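Local atomic coordinates of alginate lyase (Bacteroides ovatus, PDB entry 3NNB), a protein that probably cleaves the polysaccharide alginate by beta-elimination, as alginate lyases built on an alpha-helical toroid do. Residues P46-K51 with N132-D137; H61-M66 with T140-H145; L242-I247 with L295-Y300. All blocks are in the same frame, centred on the assembly; numbering follows the deposited sequence.

Interaction 1 of 3, residues P46-K51 with N132-D137; sequences PSVMDK and NVWFLD
Trp134 pushes its six-membered ring against the backbone of Pro46, Ser47 and Val48, and this is the close part of the contact. CE3 of Trp134 lies 3.4 Å from Pro46 O, which sits at the ring edge near its plane, while Trp134 CZ3 meets Ser47 CA obliquely at 3.6 Å. Val133 CG1 also comes within 3.4 Å of Pro46 O. Farther along the ring, Val48 crosses the indole at about a right angle and sets CG1 3.7 Å from Trp134 CZ2. A chi1 of -169° places CG opposite the backbone N, and the end of the indole thereby comes up against the 46-51 loop. The looser side has no direct hydrogen bond between the segments; a water bridges Val48 N, at 2.9 Å, to Trp134 O. Asp50, exposed to solvent, does not touch the helix; its OD2 accepts from Ser47 N and forms a salt bridge with Lys100. Leu101 and Met104 of helix 98-118 also pack on Trp134. The loop is shaped by a type I beta turn from Ser47 to Asp50, reinforced by an ST turn in which Ser47 OG accepts from Met49 N, 3.0 Å away.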
loop_
_atom_site.group_PDB
_atom_site.type_symbol
_atom_site.label_atom_id
_atom_site.label_comp_id
_atom_site.label_asym_id
_atom_site.label_seq_id
_atom_site.Cartn_x
_atom_site.Cartn_y
_atom_site.Cartn_z
ATOM N N PRO A 46 6.012 -18.409 1.379
ATOM C CA PRO A 46 5.644 -18.527 2.790
ATOM C C PRO A 46 4.126 -18.655 2.986
ATOM O O PRO A 46 3.349 -18.561 2.043
ATOM C CB PRO A 46 6.134 -17.205 3.373
ATOM C CG PRO A 46 5.834 -16.225 2.273
ATOM C CD PRO A 46 6.133 -16.985 0.982
ATOM N N SER A 47 3.712 -18.803 4.235
ATOM C CA SER A 47 2.298 -18.842 4.595
ATOM C C SER A 47 2.122 -18.460 6.040
ATOM O O SER A 47 3.089 -18.409 6.811
ATOM C CB SER A 47 1.670 -20.214 4.358
ATOM O OG SER A 47 1.974 -21.140 5.415
ATOM N N VAL A 48 0.855 -18.226 6.416
ATOM C CA VAL A 48 0.520 -17.981 7.806
ATOM C C VAL A 48 0.785 -19.214 8.719
ATOM O O VAL A 48 0.724 -19.094 9.934
ATOM C CB VAL A 48 -0.944 -17.531 7.989
ATOM C CG1 VAL A 48 -1.178 -16.175 7.250
ATOM C CG2 VAL A 48 -1.972 -18.655 7.578
HETATM N N MSE A 49 1.094 -20.361 8.153
HETATM C CA MSE A 49 1.464 -21.536 8.951
HETATM C C MSE A 49 2.883 -21.491 9.449
HETATM O O MSE A 49 3.287 -22.320 10.300
HETATM C CB MSE A 49 1.209 -22.816 8.160
HETATM C CG MSE A 49 -0.174 -22.890 7.529
HETATM SE SE MSE A 49 -1.687 -22.592 8.733
HETATM C CE MSE A 49 -1.702 -24.423 9.482
ATOM N N ASP A 50 3.682 -20.535 8.990
ATOM C CA ASP A 50 5.099 -20.545 9.332
ATOM C C ASP A 50 5.374 -19.987 10.723
ATOM O O ASP A 50 6.383 -20.341 11.341
ATOM C CB ASP A 50 5.916 -19.752 8.312
ATOM C CG ASP A 50 5.942 -20.397 6.956
ATOM O OD1 ASP A 50 5.680 -21.600 6.863
ATOM O OD2 ASP A 50 6.206 -19.683 5.966
ATOM N N LYS A 51 4.515 -19.097 11.202
ATOM C CA LYS A 51 4.709 -18.489 12.514
ATOM C C LYS A 51 4.720 -19.572 13.606
ATOM O O LYS A 51 4.061 -20.606 13.499
ATOM C CB LYS A 51 3.649 -17.401 12.747
ATOM C CG LYS A 51 2.178 -17.874 12.783
ATOM C CD LYS A 51 1.230 -16.775 13.257
ATOM C CE LYS A 51 -0.256 -17.223 13.140
ATOM N NZ LYS A 51 -0.658 -17.341 11.668
ATOM N N ASN A 132 -1.397 -19.523 -4.575
ATOM C CA ASN A 132 -1.973 -20.804 -4.111
ATOM C C ASN A 132 -1.617 -21.056 -2.656
ATOM O O ASN A 132 -2.490 -21.334 -1.812
ATOM C CB ASN A 132 -1.460 -22.009 -4.947
ATOM C CG ASN A 132 -2.121 -22.111 -6.299
ATOM O OD1 ASN A 132 -3.253 -21.702 -6.467
ATOM N ND2 ASN A 132 -1.437 -22.733 -7.251
ATOM N N VAL A 133 -0.335 -20.933 -2.359
ATOM C CA VAL A 133 0.152 -21.236 -1.013
ATOM C C VAL A 133 -0.457 -20.257 -0.004
ATOM O O VAL A 133 -0.917 -20.651 1.067
ATOM C CB VAL A 133 1.670 -21.246 -0.947
ATOM C CG1 VAL A 133 2.137 -21.365 0.516
ATOM C CG2 VAL A 133 2.216 -22.416 -1.817
ATOM N N TRP A 134 -0.489 -18.986 -0.352
ATOM C CA TRP A 134 -0.955 -17.974 0.606
ATOM C C TRP A 134 -2.463 -17.924 0.811
ATOM O O TRP A 134 -2.928 -17.736 1.941
ATOM C CB TRP A 134 -0.448 -16.564 0.233
ATOM C CG TRP A 134 -0.702 -15.579 1.330
ATOM C CD1 TRP A 134 -1.820 -14.839 1.539
ATOM C CD2 TRP A 134 0.151 -15.347 2.458
ATOM N NE1 TRP A 134 -1.701 -14.113 2.713
ATOM C CE2 TRP A 134 -0.517 -14.439 3.307
ATOM C CE3 TRP A 134 1.422 -15.815 2.826
ATOM C CZ2 TRP A 134 0.046 -13.971 4.500
ATOM C CZ3 TRP A 134 1.993 -15.340 3.993
ATOM C CH2 TRP A 134 1.290 -14.456 4.840
ATOM N N PHE A 135 -3.217 -18.034 -0.277
ATOM C CA PHE A 135 -4.645 -17.802 -0.317
ATOM C C PHE A 135 -5.582 -18.998 -0.533
ATOM O O PHE A 135 -6.742 -18.923 -0.106
ATOM C CB PHE A 135 -4.993 -16.804 -1.421
ATOM C CG PHE A 135 -4.470 -15.412 -1.196
ATOM C CD1 PHE A 135 -5.134 -14.511 -0.350
ATOM C CD2 PHE A 135 -3.308 -14.977 -1.842
ATOM C CE1 PHE A 135 -4.659 -13.241 -0.145
ATOM C CE2 PHE A 135 -2.808 -13.696 -1.600
ATOM C CZ PHE A 135 -3.513 -12.818 -0.776
ATOM N N LEU A 136 -5.164 -20.005 -1.308
ATOM C CA LEU A 136 -6.103 -20.997 -1.876
ATOM C C LEU A 136 -5.926 -22.411 -1.362
ATOM O O LEU A 136 -6.928 -23.142 -1.266
ATOM C CB LEU A 136 -6.055 -21.004 -3.408
ATOM C CG LEU A 136 -6.204 -19.613 -4.058
ATOM C CD1 LEU A 136 -6.054 -19.728 -5.605
ATOM C CD2 LEU A 136 -7.540 -18.976 -3.669
ATOM N N ASP A 137 -4.699 -22.814 -1.041
ATOM C CA ASP A 137 -4.429 -24.199 -0.648
ATOM C C ASP A 137 -4.989 -24.408 0.770
ATOM O O ASP A 137 -4.692 -23.635 1.700
ATOM C CB ASP A 137 -2.927 -24.476 -0.609
ATOM C CG ASP A 137 -2.253 -24.541 -1.991
ATOM O OD1 ASP A 137 -2.963 -24.647 -3.011
ATOM O OD2 ASP A 137 -0.974 -24.464 -2.003
HETATM O O HOH W 1 -1.051 -18.220 4.170
#

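Interaction 2 of 3, residues H61-M66 with T140-H145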
loop_
_atom_site.group_PDB
_atom_site.type_symbol
_atom_site.label_atom_id
_atom_site.label_comp_id
_atom_site.label_asym_id
_atom_site.label_seq_id
_atom_site.Cartn_x
_atom_site.Cartn_y
_atom_site.Cartn_z
ATOM N N HIS A 61 -4.490 -20.619 10.735
ATOM C CA HIS A 61 -4.848 -20.011 9.449
ATOM C C HIS A 61 -5.323 -18.563 9.595
ATOM O O HIS A 61 -5.470 -17.849 8.602
ATOM C CB HIS A 61 -5.923 -20.819 8.742
ATOM C CG HIS A 61 -5.476 -22.158 8.280
ATOM N ND1 HIS A 61 -5.026 -22.373 6.991
ATOM C CD2 HIS A 61 -5.481 -23.369 8.898
ATOM C CE1 HIS A 61 -4.756 -23.666 6.846
ATOM N NE2 HIS A 61 -5.005 -24.292 7.991
ATOM N N ASP A 62 -5.601 -18.125 10.826
ATOM C CA ASP A 62 -5.838 -16.734 11.076
ATOM C C ASP A 62 -4.541 -15.924 11.071
ATOM O O ASP A 62 -3.588 -16.210 11.813
ATOM C CB ASP A 62 -6.576 -16.513 12.397
ATOM C CG ASP A 62 -8.028 -17.005 12.371
ATOM O OD1 ASP A 62 -8.591 -17.277 11.286
ATOM O OD2 ASP A 62 -8.608 -17.075 13.481
ATOM N N TYR A 63 -4.552 -14.867 10.256
ATOM C CA TYR A 63 -3.475 -13.896 10.235
ATOM C C TYR A 63 -3.265 -13.287 11.617
ATOM O O TYR A 63 -4.220 -12.915 12.274
ATOM C CB TYR A 63 -3.748 -12.792 9.196
ATOM C CG TYR A 63 -2.679 -11.727 9.113
ATOM C CD1 TYR A 63 -1.543 -11.885 8.338
ATOM C CD2 TYR A 63 -2.832 -10.562 9.813
ATOM C CE1 TYR A 63 -0.592 -10.895 8.261
ATOM C CE2 TYR A 63 -1.871 -9.547 9.752
ATOM C CZ TYR A 63 -0.758 -9.720 8.979
ATOM O OH TYR A 63 0.191 -8.714 8.914
HETATM N N MSE A 64 -2.011 -13.191 12.018
HETATM C CA MSE A 64 -1.655 -12.580 13.288
HETATM C C MSE A 64 -0.443 -11.747 13.071
HETATM O O MSE A 64 0.572 -12.227 12.528
HETATM C CB MSE A 64 -1.381 -13.658 14.362
HETATM C CG MSE A 64 -1.184 -13.046 15.747
HETATM SE SE MSE A 64 -0.641 -14.423 17.000
HETATM C CE MSE A 64 -0.330 -13.236 18.548
ATOM N N SER A 65 -0.521 -10.505 13.531
ATOM C CA SER A 65 0.682 -9.649 13.567
ATOM C C SER A 65 0.712 -8.863 14.869
ATOM O O SER A 65 -0.250 -8.908 15.634
ATOM C CB SER A 65 0.704 -8.656 12.394
ATOM O OG SER A 65 -0.387 -7.765 12.451
HETATM N N MSE A 66 1.828 -8.181 15.103
HETATM C CA MSE A 66 2.035 -7.352 16.298
HETATM C C MSE A 66 2.111 -5.877 15.923
HETATM O O MSE A 66 2.722 -5.525 14.906
HETATM C CB MSE A 66 3.371 -7.725 16.954
HETATM C CG MSE A 66 3.576 -7.089 18.327
HETATM SE SE MSE A 66 5.410 -7.424 18.947
HETATM C CE MSE A 66 6.169 -5.895 18.182
ATOM N N THR A 140 -2.561 -24.414 3.884
ATOM C CA THR A 140 -1.700 -23.274 4.220
ATOM C C THR A 140 -2.397 -21.890 4.127
ATOM O O THR A 140 -1.811 -20.873 4.507
ATOM C CB THR A 140 -0.453 -23.198 3.342
ATOM O OG1 THR A 140 -0.819 -23.176 1.951
ATOM C CG2 THR A 140 0.518 -24.347 3.646
ATOM N N LYS A 141 -3.646 -21.841 3.688
ATOM C CA LYS A 141 -4.214 -20.550 3.328
ATOM C C LYS A 141 -4.533 -19.642 4.522
ATOM O O LYS A 141 -4.828 -20.086 5.632
ATOM C CB LYS A 141 -5.478 -20.705 2.519
ATOM C CG LYS A 141 -6.629 -21.296 3.291
ATOM C CD LYS A 141 -7.844 -21.414 2.412
ATOM C CE LYS A 141 -8.975 -22.110 3.115
ATOM N NZ LYS A 141 -10.015 -22.468 2.098
HETATM N N MSE A 142 -4.457 -18.354 4.238
HETATM C CA MSE A 142 -4.855 -17.321 5.189
HETATM C C MSE A 142 -6.370 -17.115 5.114
HETATM O O MSE A 142 -6.909 -16.913 4.047
HETATM C CB MSE A 142 -4.137 -16.011 4.904
HETATM C CG MSE A 142 -4.569 -14.868 5.784
HETATM SE SE MSE A 142 -3.666 -13.205 5.372
HETATM C CE MSE A 142 -5.040 -11.976 5.966
ATOM N N ASN A 143 -7.051 -17.168 6.255
ATOM C CA ASN A 143 -8.481 -16.818 6.301
ATOM C C ASN A 143 -8.703 -15.360 5.917
ATOM O O ASN A 143 -7.867 -14.502 6.218
ATOM C CB ASN A 143 -9.083 -17.174 7.645
ATOM C CG ASN A 143 -9.055 -18.649 7.917
ATOM O OD1 ASN A 143 -9.171 -19.457 6.992
ATOM N ND2 ASN A 143 -8.908 -19.018 9.196
ATOM N N PRO A 144 -9.838 -15.057 5.268
ATOM C CA PRO A 144 -10.036 -13.700 4.753
ATOM C C PRO A 144 -10.619 -12.724 5.800
ATOM O O PRO A 144 -11.748 -12.246 5.664
ATOM C CB PRO A 144 -10.994 -13.913 3.566
ATOM C CG PRO A 144 -11.770 -15.085 3.979
ATOM C CD PRO A 144 -10.823 -15.999 4.691
ATOM N N HIS A 145 -9.805 -12.436 6.816
ATOM C CA HIS A 145 -10.117 -11.456 7.859
ATOM C C HIS A 145 -8.848 -11.102 8.610
ATOM O O HIS A 145 -7.858 -11.806 8.540
ATOM C CB HIS A 145 -11.147 -11.990 8.842
ATOM C CG HIS A 145 -10.641 -13.098 9.705
ATOM N ND1 HIS A 145 -9.958 -12.869 10.892
ATOM C CD2 HIS A 145 -10.712 -14.437 9.560
ATOM C CE1 HIS A 145 -9.644 -14.026 11.435
ATOM N NE2 HIS A 145 -10.076 -14.990 10.643
HETATM O O HOH W 2 -6.926 -14.375 8.778
#
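The rings of His61 and His145 both make their polar contacts at the edge. His61 directs ND1 to Lys141 O at 2.7 Å; the acceptor lies 3° out of the ring plane and the donor arrives on a carbonyl lone pair, so the bond fixes the rotation of the imidazole. At the edge of His145 sits Asp62 OD1, 2.8 Å from NE2, with the ring and carboxylate planes 78° apart; a water lies over the centre of one His145 face. Having CG between the backbone N and carbonyl carbon (chi1 69°) brings the His145 ring up to Asp62. The Tyr63 ring is approached obliquely by Met142 SE, 4.8 Å from its centroid, a Met-aromatic contact, while Met142 CE reaches Tyr63 CB at 3.6 Å.

Asp62 OD1 is gripped twice, from opposite faces of its carboxylate plane. His145 NE2 comes from above that plane, and Asn143 ND2 donates at 2.7 Å from the anti side, tilted out of the carboxylate plane, with OD1 lying in the amide plane. The other oxygen, OD2, bonds to Ser57. Between backbones, Asn143 N donates to His61 O at 2.9 Å. The water over His145 accepts from Tyr63 N and donates to Asn143 O and His145 O, completing the polar seam.

Helix 98-118 supplies Leu101 against both Tyr63 and Met142, and Trp198 of helix 189-208 bonds to Met142 O. Segment 61-66 runs into the short, weakly bonded strand 64-66, and the chain after 140-145 leads to strand 148-151, which pairs with it in parallel.

Interaction 3 of 3, residues L242-I247 with L295-Y300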
loop_
_atom_site.group_PDB
_atom_site.type_symbol
_atom_site.label_atom_id
_atom_site.label_comp_id
_atom_site.label_asym_id
_atom_site.label_seq_id
_atom_site.Cartn_x
_atom_site.Cartn_y
_atom_site.Cartn_z
ATOM N N LEU A 242 -20.314 -0.178 -4.562
ATOM C CA LEU A 242 -19.664 0.094 -3.289
ATOM C C LEU A 242 -18.439 0.988 -3.505
ATOM O O LEU A 242 -18.177 1.874 -2.697
ATOM C CB LEU A 242 -19.208 -1.204 -2.594
ATOM C CG LEU A 242 -18.472 -1.093 -1.249
ATOM C CD1 LEU A 242 -19.196 -0.281 -0.154
ATOM C CD2 LEU A 242 -18.178 -2.537 -0.686
ATOM N N ALA A 243 -17.678 0.733 -4.563
ATOM C CA ALA A 243 -16.522 1.565 -4.906
ATOM C C ALA A 243 -16.959 2.997 -5.177
ATOM O O ALA A 243 -16.380 3.940 -4.629
ATOM C CB ALA A 243 -15.767 1.009 -6.113
HETATM N N MSE A 244 -18.015 3.161 -5.994
HETATM C CA MSE A 244 -18.540 4.502 -6.306
HETATM C C MSE A 244 -18.974 5.269 -5.045
HETATM O O MSE A 244 -18.639 6.461 -4.886
HETATM C CB MSE A 244 -19.696 4.383 -7.326
HETATM C CG MSE A 244 -20.075 5.665 -8.020
HETATM SE SE MSE A 244 -18.712 6.247 -9.271
HETATM C CE MSE A 244 -18.842 4.842 -10.604
ATOM N N LYS A 245 -19.691 4.601 -4.159
ATOM C CA LYS A 245 -20.151 5.215 -2.923
ATOM C C LYS A 245 -18.971 5.697 -2.074
ATOM O O LYS A 245 -18.982 6.797 -1.556
ATOM C CB LYS A 245 -20.999 4.245 -2.115
ATOM C CG LYS A 245 -21.275 4.701 -0.699
ATOM C CD LYS A 245 -22.005 3.621 0.094
ATOM C CE LYS A 245 -22.671 4.197 1.336
ATOM N NZ LYS A 245 -21.684 4.681 2.348
ATOM N N THR A 246 -17.967 4.832 -1.924
ATOM C CA THR A 246 -16.810 5.118 -1.080
ATOM C C THR A 246 -16.032 6.302 -1.671
ATOM O O THR A 246 -15.579 7.193 -0.954
ATOM C CB THR A 246 -15.938 3.851 -0.929
ATOM O OG1 THR A 246 -16.765 2.781 -0.471
ATOM C CG2 THR A 246 -14.787 4.079 0.087
ATOM N N ILE A 247 -15.904 6.315 -2.985
ATOM C CA ILE A 247 -15.255 7.447 -3.693
ATOM C C ILE A 247 -16.004 8.754 -3.491
ATOM O O ILE A 247 -15.414 9.796 -3.176
ATOM C CB ILE A 247 -15.085 7.141 -5.188
ATOM C CG1 ILE A 247 -14.043 6.007 -5.381
ATOM C CG2 ILE A 247 -14.640 8.402 -5.982
ATOM C CD1 ILE A 247 -13.992 5.390 -6.786
ATOM N N LEU A 295 -12.941 5.587 -12.970
ATOM C CA LEU A 295 -14.366 5.640 -12.938
ATOM C C LEU A 295 -14.865 7.068 -13.275
ATOM O O LEU A 295 -16.020 7.345 -13.075
ATOM C CB LEU A 295 -14.882 5.228 -11.555
ATOM C CG LEU A 295 -14.531 3.838 -11.031
ATOM C CD1 LEU A 295 -15.172 3.622 -9.668
ATOM C CD2 LEU A 295 -14.956 2.782 -12.013
ATOM N N GLY A 296 -13.986 7.945 -13.734
ATOM C CA GLY A 296 -14.360 9.310 -14.086
ATOM C C GLY A 296 -14.730 10.222 -12.938
ATOM O O GLY A 296 -15.414 11.227 -13.124
ATOM N N GLN A 297 -14.259 9.880 -11.738
ATOM C CA GLN A 297 -14.493 10.649 -10.535
ATOM C C GLN A 297 -13.261 11.497 -10.181
ATOM O O GLN A 297 -12.139 10.991 -10.055
ATOM C CB GLN A 297 -14.863 9.738 -9.365
ATOM C CG GLN A 297 -16.004 8.758 -9.671
ATOM C CD GLN A 297 -17.275 9.483 -10.037
ATOM O OE1 GLN A 297 -17.771 10.280 -9.249
ATOM N NE2 GLN A 297 -17.779 9.259 -11.267
ATOM N N ASP A 298 -13.458 12.803 -10.087
ATOM C CA ASP A 298 -12.332 13.725 -9.896
ATOM C C ASP A 298 -12.135 13.966 -8.395
ATOM O O ASP A 298 -12.609 14.947 -7.851
ATOM C CB ASP A 298 -12.605 15.039 -10.610
ATOM C CG ASP A 298 -11.394 15.957 -10.613
ATOM O OD1 ASP A 298 -10.388 15.668 -9.893
ATOM O OD2 ASP A 298 -11.441 16.982 -11.313
ATOM N N ILE A 299 -11.412 13.064 -7.746
ATOM C CA ILE A 299 -11.049 13.241 -6.343
ATOM C C ILE A 299 -9.918 14.283 -6.230
ATOM O O ILE A 299 -9.888 15.090 -5.291
ATOM C CB ILE A 299 -10.618 11.900 -5.754
ATOM C CG1 ILE A 299 -11.833 10.974 -5.618
ATOM C CG2 ILE A 299 -9.836 12.059 -4.407
ATOM C CD1 ILE A 299 -12.898 11.488 -4.600
ATOM N N TYR A 300 -8.992 14.293 -7.187
ATOM C CA TYR A 300 -7.814 15.155 -7.056
ATOM C C TYR A 300 -8.187 16.628 -6.820
ATOM O O TYR A 300 -7.593 17.290 -5.974
ATOM C CB TYR A 300 -6.893 15.051 -8.272
ATOM C CG TYR A 300 -5.613 15.822 -8.112
ATOM C CD1 TYR A 300 -5.526 17.144 -8.483
ATOM C CD2 TYR A 300 -4.460 15.223 -7.552
ATOM C CE1 TYR A 300 -4.330 17.847 -8.319
ATOM C CE2 TYR A 300 -3.309 15.896 -7.369
ATOM C CZ TYR A 300 -3.237 17.224 -7.733
ATOM O OH TYR A 300 -2.064 17.892 -7.567
#
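Apolar packing carries most of the contact between Ile247 on the helix and the loop residues Leu295, Gln297 and Ile299. The two branches of Ile247 divide the work. Its CD1 meets Leu295 CD1 at 3.6 Å, whereas its CG2, anti to the backbone N while CG1 lies beside it (chi1 -68°), faces Gln297 CB at 3.6 Å and Ile299 CD1 at 3.8 Å.

Met244, a selenomethionine, has two deposited conformers, so its contacts hold for the one described here and are less certain. In it the chain bends at chi2 and chi3, CE approaches Leu295 CD1 at 4.0 Å, and SE lies 3.6 Å from Gln297 CD, selenium against an amide, the two side chains crossing at about a right angle.

Hydrogen bonds act within each segment and none crosses between them. Gln297 NE2 donates to Leu295 O at 3.2 Å, from above the carbonyl plane, which folds the bent glutamine chain back on its own loop and fixes the amide's rotation. An alanine here would keep CB against Ile247 but is likely to leave Leu295 O without this donor and, in the conformer described, to open a gap beside the selenium. On the helix, Leu242 O accepts both Thr246 N and Thr246 OG1, from opposite faces of its plane.

Gly296, with positive phi, is the C-prime residue of the Schellman motif that ends helix 274-293. The loop leaving that motif thus lies along helix 240-258, with Ala292 of helix 274-293 touching Ile247 and Ile299, and Thr231 of helix 221-236 packing on Ile247.

In the fold
Interactions 1 and 2 adjoin, their centres 9 Å apart, and their segments alternate along the chain: 46-51, 61-66, 132-137, 140-145. They are joined by probable hydrogen bonds from Thr140 OG1 to Val133 O and from Met142 N to Trp134 O, and both pack on helix 98-118. Together they fasten the long loop before strand 64-66 to the end of helix 121-136 and the chain beyond it. Interaction 3 follows later in sequence, with its centre 33 Å from that of interaction 1 and 30 Å from that of interaction 2. It joins helix 240-258 to the loop after helix 274-293, a separate packing site within the same largely helical family region.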